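Local coordinates for trypsin-resistant surface T6 protein (Streptococcus pyogenes serotype M6, PDB 4P0D) that probably forms the repeating backbone subunit of the cell-wall-anchored pili, the T6 antigen, on the surface of this Gram-positive pathogen, at residues T22-G27 and F74-V79; T61-I66 and V95-L100; T108-L113 and V142-L147; P181-E186 and F282-N287. The protein carries 1 engineered substitution. All coordinates share one frame; numbering follows the deposited sequence.

Contact 1 of 4, residues T22-G27 and F74-V79; sequences TLYKIG and FSTENV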
loop_
_atom_site.group_PDB
_atom_site.type_symbol
_atom_site.label_atom_id
_atom_site.label_comp_id
_atom_site.label_asym_id
_atom_site.label_seq_id
_atom_site.Cartn_x
_atom_site.Cartn_y
_atom_site.Cartn_z
ATOM N N THR A 22 -9.161 5.338 29.805
ATOM C CA THR A 22 -10.017 4.639 30.737
ATOM C C THR A 22 -9.180 4.113 31.898
ATOM O O THR A 22 -8.153 3.468 31.684
ATOM C CB THR A 22 -10.726 3.465 30.064
ATOM O OG1 THR A 22 -11.262 3.869 28.792
ATOM C CG2 THR A 22 -11.852 2.949 30.963
ATOM N N LEU A 23 -9.624 4.379 33.123
ATOM C CA LEU A 23 -8.963 3.882 34.315
ATOM C C LEU A 23 -9.824 2.755 34.907
ATOM O O LEU A 23 -11.037 2.916 35.075
ATOM C CB LEU A 23 -8.750 5.001 35.333
ATOM C CG LEU A 23 -7.347 5.609 35.370
ATOM C CD1 LEU A 23 -6.963 6.239 34.031
ATOM C CD2 LEU A 23 -7.259 6.639 36.494
ATOM N N TYR A 24 -9.196 1.617 35.183
ATOM C CA TYR A 24 -9.904 0.472 35.755
ATOM C C TYR A 24 -9.388 0.232 37.141
ATOM O O TYR A 24 -8.207 -0.058 37.320
ATOM C CB TYR A 24 -9.661 -0.771 34.911
ATOM C CG TYR A 24 -10.079 -0.616 33.470
ATOM C CD1 TYR A 24 -11.381 -0.860 33.083
ATOM C CD2 TYR A 24 -9.158 -0.244 32.484
ATOM C CE1 TYR A 24 -11.778 -0.735 31.764
ATOM C CE2 TYR A 24 -9.545 -0.105 31.165
ATOM C CZ TYR A 24 -10.865 -0.358 30.802
ATOM O OH TYR A 24 -11.290 -0.234 29.472
ATOM N N LYS A 25 -10.253 0.362 38.139
ATOM C CA LYS A 25 -9.802 0.166 39.506
ATOM C C LYS A 25 -9.634 -1.327 39.802
ATOM O O LYS A 25 -10.611 -2.079 39.787
ATOM C CB LYS A 25 -10.774 0.803 40.486
ATOM C CG LYS A 25 -10.290 0.841 41.920
ATOM C CD LYS A 25 -11.444 1.405 42.739
ATOM C CE LYS A 25 -11.038 1.939 44.075
ATOM N NZ LYS A 25 -12.215 2.683 44.619
ATOM N N ILE A 26 -8.397 -1.713 40.093
ATOM C CA ILE A 26 -8.031 -3.100 40.394
ATOM C C ILE A 26 -7.646 -3.322 41.854
ATOM O O ILE A 26 -7.452 -4.465 42.267
ATOM C CB ILE A 26 -6.843 -3.569 39.518
ATOM C CG1 ILE A 26 -5.651 -2.623 39.657
ATOM C CG2 ILE A 26 -7.291 -3.656 38.068
ATOM C CD1 ILE A 26 -4.310 -3.263 39.342
ATOM N N GLY A 27 -7.515 -2.237 42.624
ATOM C CA GLY A 27 -7.125 -2.310 44.043
ATOM C C GLY A 27 -7.924 -1.305 44.861
ATOM O O GLY A 27 -7.829 -0.092 44.617
ATOM N N PHE A 74 -13.201 -2.943 40.112
ATOM C CA PHE A 74 -14.193 -2.419 41.057
ATOM C C PHE A 74 -14.945 -1.229 40.494
ATOM O O PHE A 74 -16.075 -0.954 40.888
ATOM C CB PHE A 74 -13.512 -2.003 42.337
ATOM C CG PHE A 74 -12.849 -3.130 43.043
ATOM C CD1 PHE A 74 -13.598 -3.995 43.836
ATOM C CD2 PHE A 74 -11.485 -3.334 42.929
ATOM C CE1 PHE A 74 -12.988 -5.047 44.497
ATOM C CE2 PHE A 74 -10.877 -4.384 43.591
ATOM C CZ PHE A 74 -11.629 -5.240 44.378
ATOM N N SER A 75 -14.294 -0.492 39.605
ATOM C CA SER A 75 -14.949 0.609 38.923
ATOM C C SER A 75 -14.177 0.936 37.662
ATOM O O SER A 75 -13.007 0.570 37.531
ATOM C CB SER A 75 -15.040 1.841 39.836
ATOM O OG SER A 75 -13.754 2.339 40.135
ATOM N N THR A 76 -14.862 1.597 36.737
ATOM C CA THR A 76 -14.279 2.057 35.487
ATOM C C THR A 76 -14.492 3.557 35.376
ATOM O O THR A 76 -15.630 4.016 35.492
ATOM C CB THR A 76 -14.971 1.391 34.297
ATOM O OG1 THR A 76 -14.920 -0.024 34.465
ATOM C CG2 THR A 76 -14.293 1.775 32.979
ATOM N N GLU A 77 -13.409 4.308 35.144
ATOM C CA GLU A 77 -13.478 5.780 34.979
ATOM C C GLU A 77 -12.993 6.238 33.611
ATOM O O GLU A 77 -11.967 5.764 33.095
ATOM C CB GLU A 77 -12.594 6.490 36.007
ATOM C CG GLU A 77 -12.785 6.051 37.446
ATOM C CD GLU A 77 -14.106 6.477 38.031
ATOM O OE1 GLU A 77 -14.752 7.421 37.510
ATOM O OE2 GLU A 77 -14.501 5.847 39.025
ATOM N N ASN A 78 -13.721 7.189 33.041
ATOM C CA ASN A 78 -13.343 7.823 31.791
ATOM C C ASN A 78 -12.658 9.135 32.142
ATOM O O ASN A 78 -13.208 9.916 32.905
ATOM C CB ASN A 78 -14.598 8.065 30.961
ATOM C CG ASN A 78 -15.465 6.813 30.846
ATOM O OD1 ASN A 78 -14.961 5.719 30.594
ATOM N ND2 ASN A 78 -16.775 6.971 31.058
ATOM N N VAL A 79 -11.457 9.364 31.615
ATOM C CA VAL A 79 -10.672 10.518 32.014
ATOM C C VAL A 79 -10.430 11.403 30.788
ATOM O O VAL A 79 -9.992 10.932 29.749
ATOM C CB VAL A 79 -9.366 10.066 32.680
ATOM C CG1 VAL A 79 -8.550 11.260 33.174
ATOM C CG2 VAL A 79 -9.688 9.124 33.836
HETATM O O HOH W 1 -13.177 5.763 28.757
#

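Contact 2 of 4, residues T61-I66 and V95-L100; sequences TIANGI and VYIALL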
loop_
_atom_site.group_PDB
_atom_site.type_symbol
_atom_site.label_atom_id
_atom_site.label_comp_id
_atom_site.label_asym_id
_atom_site.label_seq_id
_atom_site.Cartn_x
_atom_site.Cartn_y
_atom_site.Cartn_z
ATOM N N THR A 61 -0.427 -8.483 31.796
ATOM C CA THR A 61 -1.291 -9.613 32.170
ATOM C C THR A 61 -2.642 -9.179 32.755
ATOM O O THR A 61 -3.688 -9.711 32.386
ATOM C CB THR A 61 -0.543 -10.538 33.137
ATOM O OG1 THR A 61 0.632 -11.010 32.475
ATOM C CG2 THR A 61 -1.403 -11.748 33.559
ATOM N N ILE A 62 -2.620 -8.194 33.654
ATOM C CA ILE A 62 -3.844 -7.692 34.277
ATOM C C ILE A 62 -4.730 -7.061 33.220
ATOM O O ILE A 62 -5.937 -7.303 33.180
ATOM C CB ILE A 62 -3.523 -6.659 35.394
ATOM C CG1 ILE A 62 -2.791 -7.348 36.546
ATOM C CG2 ILE A 62 -4.793 -5.987 35.893
ATOM C CD1 ILE A 62 -1.793 -6.496 37.297
ATOM N N ALA A 63 -4.123 -6.257 32.351
ATOM C CA ALA A 63 -4.862 -5.596 31.264
ATOM C C ALA A 63 -5.521 -6.625 30.360
ATOM O O ALA A 63 -6.686 -6.469 29.980
ATOM C CB ALA A 63 -3.938 -4.685 30.453
ATOM N N ASN A 64 -4.778 -7.675 30.009
ATOM C CA ASN A 64 -5.356 -8.789 29.238
ATOM C C ASN A 64 -6.636 -9.292 29.924
ATOM O O ASN A 64 -7.675 -9.460 29.283
ATOM C CB ASN A 64 -4.342 -9.933 29.066
ATOM C CG ASN A 64 -3.137 -9.543 28.219
ATOM O OD1 ASN A 64 -3.160 -8.544 27.493
ATOM N ND2 ASN A 64 -2.074 -10.314 28.324
ATOM N N GLY A 65 -6.563 -9.486 31.236
ATOM C CA GLY A 65 -7.677 -10.044 32.014
ATOM C C GLY A 65 -8.868 -9.121 32.065
ATOM O O GLY A 65 -10.011 -9.562 32.021
ATOM N N ILE A 66 -8.599 -7.821 32.155
ATOM C CA ILE A 66 -9.645 -6.815 32.139
ATOM C C ILE A 66 -10.393 -6.853 30.816
ATOM O O ILE A 66 -11.627 -6.771 30.778
ATOM C CB ILE A 66 -9.058 -5.406 32.391
ATOM C CG1 ILE A 66 -8.612 -5.302 33.851
ATOM C CG2 ILE A 66 -10.072 -4.326 32.056
ATOM C CD1 ILE A 66 -7.974 -3.996 34.244
ATOM N N VAL A 95 -5.699 1.568 43.438
ATOM C CA VAL A 95 -4.755 1.123 42.411
ATOM C C VAL A 95 -5.533 0.944 41.120
ATOM O O VAL A 95 -6.598 0.335 41.126
ATOM C CB VAL A 95 -4.111 -0.217 42.816
ATOM C CG1 VAL A 95 -2.931 -0.552 41.912
ATOM C CG2 VAL A 95 -3.671 -0.169 44.273
ATOM N N TYR A 96 -5.000 1.483 40.028
ATOM C CA TYR A 96 -5.660 1.472 38.721
ATOM C C TYR A 96 -4.744 0.993 37.591
ATOM O O TYR A 96 -3.543 1.170 37.624
ATOM C CB TYR A 96 -6.139 2.889 38.339
ATOM C CG TYR A 96 -7.182 3.495 39.248
ATOM C CD1 TYR A 96 -6.816 4.131 40.428
ATOM C CD2 TYR A 96 -8.538 3.436 38.920
ATOM C CE1 TYR A 96 -7.767 4.681 41.260
ATOM C CE2 TYR A 96 -9.496 3.993 39.748
ATOM C CZ TYR A 96 -9.097 4.612 40.912
ATOM O OH TYR A 96 -10.040 5.159 41.735
ATOM N N ILE A 97 -5.351 0.414 36.569
ATOM C CA ILE A 97 -4.697 0.245 35.275
ATOM C C ILE A 97 -5.325 1.266 34.349
ATOM O O ILE A 97 -6.542 1.319 34.240
ATOM C CB ILE A 97 -4.952 -1.160 34.702
ATOM C CG1 ILE A 97 -4.285 -2.221 35.585
ATOM C CG2 ILE A 97 -4.446 -1.267 33.262
ATOM C CD1 ILE A 97 -2.789 -2.065 35.750
ATOM N N ALA A 98 -4.496 2.069 33.682
ATOM C CA ALA A 98 -4.992 2.979 32.662
ATOM C C ALA A 98 -4.686 2.405 31.286
ATOM O O ALA A 98 -3.564 1.962 31.036
ATOM C CB ALA A 98 -4.362 4.351 32.841
ATOM N N LEU A 99 -5.698 2.377 30.422
ATOM C CA LEU A 99 -5.527 2.064 29.008
ATOM C C LEU A 99 -5.854 3.288 28.133
ATOM O O LEU A 99 -6.917 3.937 28.290
ATOM C CB LEU A 99 -6.393 0.876 28.575
ATOM C CG LEU A 99 -6.127 -0.452 29.309
ATOM C CD1 LEU A 99 -7.106 -1.521 28.826
ATOM C CD2 LEU A 99 -4.688 -0.931 29.141
ATOM N N LEU A 100 -4.938 3.573 27.210
ATOM C CA LEU A 100 -5.107 4.643 26.228
ATOM C C LEU A 100 -5.355 3.997 24.859
ATOM O O LEU A 100 -4.486 3.260 24.348
ATOM C CB LEU A 100 -3.867 5.545 26.194
ATOM C CG LEU A 100 -3.529 6.304 27.493
ATOM C CD1 LEU A 100 -2.585 5.507 28.389
ATOM C CD2 LEU A 100 -2.882 7.646 27.180
#

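Contact 3 of 4, residues T108-L113 and V142-L147; sequences TYNPIL and VAKSSL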
loop_
_atom_site.group_PDB
_atom_site.type_symbol
_atom_site.label_atom_id
_atom_site.label_comp_id
_atom_site.label_asym_id
_atom_site.label_seq_id
_atom_site.Cartn_x
_atom_site.Cartn_y
_atom_site.Cartn_z
ATOM N N THR A 108 -0.113 3.390 19.192
ATOM C CA THR A 108 -0.489 2.335 20.126
ATOM C C THR A 108 0.329 2.506 21.395
ATOM O O THR A 108 1.524 2.813 21.334
ATOM C CB THR A 108 -0.304 0.918 19.518
ATOM O OG1 THR A 108 -0.686 -0.067 20.481
ATOM C CG2 THR A 108 1.119 0.653 19.099
ATOM N N TYR A 109 -0.337 2.319 22.536
ATOM C CA TYR A 109 0.191 2.662 23.856
ATOM C C TYR A 109 0.393 1.419 24.707
ATOM O O TYR A 109 -0.360 0.458 24.580
ATOM C CB TYR A 109 -0.828 3.547 24.603
ATOM C CG TYR A 109 -0.804 5.011 24.251
ATOM C CD1 TYR A 109 -0.014 5.898 24.969
ATOM C CD2 TYR A 109 -1.602 5.528 23.229
ATOM C CE1 TYR A 109 -0.002 7.260 24.668
ATOM C CE2 TYR A 109 -1.585 6.889 22.922
ATOM C CZ TYR A 109 -0.794 7.742 23.651
ATOM O OH TYR A 109 -0.788 9.110 23.367
ATOM N N ASN A 110 1.409 1.448 25.571
ATOM C CA ASN A 110 1.530 0.460 26.624
ATOM C C ASN A 110 0.512 0.781 27.724
ATOM O O ASN A 110 0.088 1.941 27.860
ATOM C CB ASN A 110 2.922 0.454 27.251
ATOM C CG ASN A 110 4.038 0.067 26.273
ATOM O OD1 ASN A 110 3.820 -0.513 25.202
ATOM N ND2 ASN A 110 5.250 0.393 26.662
ATOM N N PRO A 111 0.144 -0.236 28.521
ATOM C CA PRO A 111 -0.698 -0.053 29.730
ATOM C C PRO A 111 0.022 0.741 30.824
ATOM O O PRO A 111 1.240 0.759 30.852
ATOM C CB PRO A 111 -0.938 -1.474 30.222
ATOM C CG PRO A 111 -0.411 -2.390 29.182
ATOM C CD PRO A 111 0.568 -1.636 28.347
ATOM N N ILE A 112 -0.721 1.388 31.710
ATOM C CA ILE A 112 -0.123 2.139 32.815
ATOM C C ILE A 112 -0.737 1.703 34.138
ATOM O O ILE A 112 -1.948 1.505 34.236
ATOM C CB ILE A 112 -0.283 3.663 32.656
ATOM C CG1 ILE A 112 0.269 4.129 31.306
ATOM C CG2 ILE A 112 0.459 4.390 33.779
ATOM C CD1 ILE A 112 -0.041 5.583 30.987
ATOM N N LEU A 113 0.127 1.499 35.132
ATOM C CA LEU A 113 -0.304 1.276 36.504
ATOM C C LEU A 113 -0.188 2.561 37.319
ATOM O O LEU A 113 0.898 3.129 37.446
ATOM C CB LEU A 113 0.542 0.198 37.172
ATOM C CG LEU A 113 0.264 -0.030 38.660
ATOM C CD1 LEU A 113 -1.017 -0.815 38.862
ATOM C CD2 LEU A 113 1.452 -0.755 39.279
ATOM N N VAL A 142 4.574 8.883 32.707
ATOM C CA VAL A 142 4.763 9.248 31.297
ATOM C C VAL A 142 4.240 8.125 30.391
ATOM O O VAL A 142 4.714 6.978 30.438
ATOM C CB VAL A 142 6.247 9.530 31.020
ATOM C CG1 VAL A 142 6.478 9.921 29.562
ATOM C CG2 VAL A 142 6.747 10.635 31.953
ATOM N N ALA A 143 3.248 8.447 29.580
ATOM C CA ALA A 143 2.689 7.480 28.681
ATOM C C ALA A 143 3.756 7.113 27.671
ATOM O O ALA A 143 4.629 7.941 27.342
ATOM C CB ALA A 143 1.459 8.016 27.994
ATOM N N LYS A 144 3.678 5.868 27.202
ATOM C CA LYS A 144 4.593 5.329 26.215
ATOM C C LYS A 144 3.829 4.738 25.026
ATOM O O LYS A 144 2.983 3.856 25.172
ATOM C CB LYS A 144 5.511 4.278 26.835
ATOM C CG LYS A 144 6.530 3.719 25.840
ATOM C CD LYS A 144 7.629 2.941 26.536
ATOM C CE LYS A 144 8.310 1.976 25.576
ATOM N NZ LYS A 144 9.542 1.418 26.202
ATOM N N SER A 145 4.160 5.222 23.839
ATOM C CA SER A 145 3.482 4.813 22.635
ATOM C C SER A 145 4.477 4.670 21.468
ATOM O O SER A 145 5.600 5.186 21.534
ATOM C CB SER A 145 2.399 5.850 22.297
ATOM O OG SER A 145 2.995 7.106 22.016
ATOM N N SER A 146 4.045 3.972 20.420
ATOM C CA SER A 146 4.793 3.867 19.171
ATOM C C SER A 146 3.876 4.198 17.994
ATOM O O SER A 146 2.657 4.044 18.064
ATOM C CB SER A 146 5.408 2.458 19.046
ATOM O OG SER A 146 4.406 1.448 19.055
ATOM N N LEU A 147 4.464 4.699 16.911
ATOM C CA LEU A 147 3.690 5.112 15.744
ATOM C C LEU A 147 4.226 4.328 14.555
ATOM O O LEU A 147 5.294 4.634 14.053
ATOM C CB LEU A 147 3.814 6.631 15.500
ATOM C CG LEU A 147 3.145 7.225 14.249
ATOM C CD1 LEU A 147 1.648 6.998 14.271
ATOM C CD2 LEU A 147 3.453 8.711 14.114
HETATM O O HOH W 2 3.868 1.047 21.677
HETATM O O HOH W 3 1.863 4.130 28.406
#

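Contact 4 of 4, residues P181-E186 and F282-N287; sequences PSYTKE and FFYSNN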
loop_
_atom_site.group_PDB
_atom_site.type_symbol
_atom_site.label_atom_id
_atom_site.label_comp_id
_atom_site.label_asym_id
_atom_site.label_seq_id
_atom_site.Cartn_x
_atom_site.Cartn_y
_atom_site.Cartn_z
ATOM N N PRO A 181 5.024 -1.497 15.332
ATOM C CA PRO A 181 4.545 -1.123 16.656
ATOM C C PRO A 181 5.493 -1.710 17.700
ATOM O O PRO A 181 6.268 -2.620 17.385
ATOM C CB PRO A 181 3.194 -1.826 16.742
ATOM C CG PRO A 181 3.325 -3.010 15.860
ATOM C CD PRO A 181 4.208 -2.568 14.733
ATOM N N SER A 182 5.447 -1.173 18.908
ATOM C CA SER A 182 6.174 -1.721 20.028
ATOM C C SER A 182 5.141 -2.349 20.955
ATOM O O SER A 182 4.308 -1.647 21.508
ATOM C CB SER A 182 6.947 -0.602 20.723
ATOM O OG SER A 182 7.763 -1.108 21.754
ATOM N N TYR A 183 5.173 -3.676 21.091
ATOM C CA TYR A 183 4.245 -4.397 21.990
ATOM C C TYR A 183 5.017 -4.924 23.187
ATOM O O TYR A 183 6.147 -5.381 23.032
ATOM C CB TYR A 183 3.627 -5.611 21.300
ATOM C CG TYR A 183 2.827 -5.348 20.061
ATOM C CD1 TYR A 183 1.822 -4.381 20.044
ATOM C CD2 TYR A 183 3.023 -6.115 18.912
ATOM C CE1 TYR A 183 1.052 -4.167 18.922
ATOM C CE2 TYR A 183 2.263 -5.898 17.769
ATOM C CZ TYR A 183 1.275 -4.920 17.789
ATOM O OH TYR A 183 0.520 -4.695 16.693
ATOM N N THR A 184 4.425 -4.857 24.373
ATOM C CA THR A 184 4.986 -5.536 25.537
ATOM C C THR A 184 4.866 -7.045 25.331
ATOM O O THR A 184 3.996 -7.527 24.603
ATOM C CB THR A 184 4.296 -5.143 26.865
ATOM O OG1 THR A 184 2.930 -5.581 26.880
ATOM C CG2 THR A 184 4.367 -3.645 27.080
ATOM N N LYS A 185 5.753 -7.776 25.988
ATOM C CA LYS A 185 5.931 -9.221 25.757
ATOM C C LYS A 185 4.654 -10.057 25.905
ATOM O O LYS A 185 4.402 -10.955 25.104
ATOM C CB LYS A 185 7.029 -9.748 26.698
ATOM C CG LYS A 185 7.684 -11.048 26.248
ATOM C CD LYS A 185 7.192 -12.247 27.040
ATOM N N GLU A 186 3.826 -9.741 26.906
ATOM C CA GLU A 186 2.600 -10.523 27.179
ATOM C C GLU A 186 1.362 -10.075 26.418
ATOM O O GLU A 186 0.281 -10.624 26.629
ATOM C CB GLU A 186 2.282 -10.522 28.678
ATOM C CG GLU A 186 3.466 -10.852 29.566
ATOM C CD GLU A 186 3.940 -12.276 29.415
ATOM O OE1 GLU A 186 3.093 -13.158 29.170
ATOM O OE2 GLU A 186 5.167 -12.499 29.552
ATOM N N PHE A 282 -0.586 -1.791 6.119
ATOM C CA PHE A 282 0.081 -2.385 7.266
ATOM C C PHE A 282 -0.856 -2.340 8.468
ATOM O O PHE A 282 -1.134 -1.260 9.013
ATOM C CB PHE A 282 1.404 -1.669 7.560
ATOM C CG PHE A 282 2.155 -2.203 8.749
ATOM C CD1 PHE A 282 2.119 -3.560 9.097
ATOM C CD2 PHE A 282 2.932 -1.355 9.510
ATOM C CE1 PHE A 282 2.834 -4.032 10.189
ATOM C CE2 PHE A 282 3.651 -1.827 10.590
ATOM C CZ PHE A 282 3.593 -3.163 10.942
ATOM N N PHE A 283 -1.350 -3.525 8.848
ATOM C CA PHE A 283 -2.290 -3.685 9.958
ATOM C C PHE A 283 -1.548 -4.082 11.201
ATOM O O PHE A 283 -0.714 -4.989 11.153
ATOM C CB PHE A 283 -3.320 -4.770 9.686
ATOM C CG PHE A 283 -4.146 -4.518 8.484
ATOM C CD1 PHE A 283 -3.728 -4.952 7.240
ATOM C CD2 PHE A 283 -5.347 -3.820 8.585
ATOM C CE1 PHE A 283 -4.492 -4.712 6.119
ATOM C CE2 PHE A 283 -6.121 -3.585 7.459
ATOM C CZ PHE A 283 -5.693 -4.032 6.226
ATOM N N TYR A 284 -1.892 -3.435 12.316
ATOM C CA TYR A 284 -1.305 -3.749 13.622
ATOM C C TYR A 284 -2.381 -3.488 14.696
ATOM O O TYR A 284 -3.486 -3.021 14.368
ATOM C CB TYR A 284 -0.036 -2.908 13.869
ATOM C CG TYR A 284 -0.301 -1.422 13.736
ATOM C CD1 TYR A 284 -0.216 -0.789 12.494
ATOM C CD2 TYR A 284 -0.684 -0.653 14.842
ATOM C CE1 TYR A 284 -0.496 0.562 12.362
ATOM C CE2 TYR A 284 -0.974 0.702 14.711
ATOM C CZ TYR A 284 -0.870 1.305 13.479
ATOM O OH TYR A 284 -1.152 2.657 13.329
ATOM N N SER A 285 -2.079 -3.816 15.953
ATOM C CA SER A 285 -3.018 -3.554 17.039
ATOM C C SER A 285 -2.754 -2.211 17.717
ATOM O O SER A 285 -1.632 -1.914 18.079
ATOM C CB SER A 285 -3.002 -4.632 18.112
ATOM O OG SER A 285 -3.923 -4.252 19.152
ATOM N N ASN A 286 -3.813 -1.421 17.901
ATOM C CA ASN A 286 -3.738 -0.223 18.744
ATOM C C ASN A 286 -4.394 -0.423 20.119
ATOM O O ASN A 286 -4.662 0.540 20.847
ATOM C CB ASN A 286 -4.281 1.016 18.012
ATOM C CG ASN A 286 -5.768 0.937 17.703
ATOM O OD1 ASN A 286 -6.403 -0.117 17.834
ATOM N ND2 ASN A 286 -6.326 2.057 17.278
ATOM N N ASN A 287 -4.639 -1.683 20.464
ATOM C CA ASN A 287 -5.149 -2.061 21.776
ATOM C C ASN A 287 -4.647 -3.467 22.028
ATOM O O ASN A 287 -5.422 -4.427 22.019
ATOM C CB ASN A 287 -6.676 -1.977 21.779
ATOM C CG ASN A 287 -7.273 -2.000 23.174
ATOM O OD1 ASN A 287 -6.568 -2.048 24.189
ATOM N ND2 ASN A 287 -8.586 -1.982 23.225
#

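Contact 1 of 4, residues T22-G27 and F74-V79
The backbone N-H of Leu23 runs to Glu77 O, 2.7 Å from N to O, and Glu77 N answers with a nearly straight bond (173°) to Leu23 O. Two residues on, Lys25 N bonds to Ser75 O, and Lys25 O takes the more bent N-H of Phe74 (147°). The Leu23-Glu77 bonds belong to the antiparallel pairing of strands 20-31 and 75-79 in the Ig-like N-terminal domain, flanked by the non-hydrogen-bonded pairs Thr22-Asn78 and Tyr24-Thr76. On the face of Thr22 and Tyr24 the methyls Thr22 CG2 and Thr76 CG2 press together at 3.4 Å, tighter than usual; each methyl stands opposite its own backbone N. Thr76 CG2 also lies 3.8 Å from Tyr24 CE1, the two side chains running side by side. A water spans Thr22 OG1 and Asn78 OD1, donating to the amide oxygen. On the other face Leu23 CD1 meets Val79 CG2 at 4.0 Å, and the extended Lys25 chain passes Ser75 OG, with Lys25 CB 3.4 Å from that oxygen. Beyond Lys25, the edge of the Phe74 ring abuts the Ile26 carbonyl, Phe74 CE2 standing 3.7 Å from Ile26 O, beside a classic beta bulge that Ile26 and Gly27 make opposite Val95.

Contact 2 of 4, residues T61-I66 and V95-L100
With CG1 of Ile62 and of Ile97 each opposite its own carbonyl carbon (chi1 -66° in both), the CG2 branch of Ile62 is brought against the CG1 branch of Ile97, 3.8 Å from CG2 to CG1. One helical turn later Ile66 reaches the same residue with a different branch: its CG1-CD1 arm is extended (chi2 178°), and CD1 comes to 4.2 Å from Ile97 CB. Ile97 is therefore touched by two isoleucines spaced four residues apart, both crossing it at a slant, and its own CG2 is 4.5 Å from Ala63 CB. Leu99, two residues along on the same strand face, extends the contact where its CD2 meets Ala63 CB at 4.0 Å. All five residues are buried and the contact is wholly apolar, a helix laid on one face of a beta-sheet with the short axes 76° apart. Helix 56-68 packs here on strand 94-101 of the N-terminal Ig-like domain; neighbouring strand 20-31 adds Tyr24, which touches both Ile66 and Leu99, and strand 108-116 brings Leu113 onto Ile97, while Ala63 also touches Thr289 from a loop.

Contact 3 of 4, residues T108-L113 and V142-L147
Ser145 CB sits over the centre of the Tyr109 ring, 3.6 Å from its centroid and 13° off the normal, a CH-pi contact between the two residues of a non-hydrogen-bonded antiparallel pair. Ala143 meets the same ring at its edge instead, its CB near the ring plane and 3.7 Å from Tyr109 CE1, and Ile112 CD1 packs 4.1 Å from Ala143 CB. The Tyr109 hydroxyl bonds to Glu16 O, and Ser145 OG to Arg107. Across the backbone, the amide of Asn110 lies against the extended aliphatic chain of Lys144, Asn110 ND2 being 3.5 Å from Lys144 CD, as the two side chains slant past each other. Thr108, its OG1 opposite the backbone N (chi1 180°), turns CG2 to Ser146 OG at 3.4 Å and OG1 to Ser285 O; Ser146 OG is itself hydrogen-bonded to Ser182 N. Thr108 and Ser146 exchange backbone bonds both ways, and Asn110 N donates to Lys144 O at 2.9 Å. Beyond that rung a water accepts from Lys144 N and donates to Asn110 O. Strand 108-116 thus lies between strand 94-101, whose Leu100 touches Tyr109 and Ile112, and strand 139-155; Ile12 of strand 7-13 packs on Ile112 and Ala143.

Contact 4 of 4, residues P181-E186 and F282-N287
One hydrogen bond joins the two segments: Ser285 N donates to the hydroxyl of Tyr183, 2.8 Å from N to OH and nearly straight at 168°. The same hydroxyl is hydrogen-bonded to Thr191 O, so two backbone groups grip it at the end of the ring. Ser285 O lies at the edge of the Tyr183 ring, in its plane, 3.6 Å from Tyr183 CE1. Among the van der Waals contacts, Tyr183 OH approaches Tyr284 CB at 3.4 Å, the two tyrosine side chains crossing at about a right angle. Pro181 supplies the apolar part: its CG meets Tyr284 CB at 3.9 Å and its CD meets Phe282 CZ at 3.9 Å, where the phenylalanine, with CG opposite its backbone N (chi1 179°), extends toward the proline. Pro148 packs on Pro181, Phe282 and Tyr284 alike. Within the second segment, Ser285 OG takes the N-H of Asn287 at 3.0 Å, forming an ST turn where strand 276-285 of the Cna-B-like domain ends, and is also bonded to Gly306 O. Tyr284 OH reaches Gly106 O in the N-terminal domain. The loop 181-186 is thus pinned to the strand's end by a buried phenol that serves as acceptor for Ser285 N and can give its own proton to Thr191 O.

How the contacts relate
The first three contacts lie in the N-terminal Ig-like domain and contact 4 in the following Cna-B-like domain, close to the boundary between them. Contacts 1 and 2 interlock along the chain, their centres about 9 Å apart, while contacts 3 and 4 follow in series. Strands 20-31, 94-101, 108-116 and 139-155 are successive neighbours, carrying the run from contact 1 through contact 2 to contact 3, with about 12 Å between the centres of the last two. Contact 4 is centred about 11 Å from the centre of contact 3 and about 16 Å from that of contact 2, and touches both: Ser146 bonds to Ser182, and Asn64 of helix 56-68 to Glu186. Sheet and helix thereby both meet the second domain, consistent with a firm join in an elongated pilin.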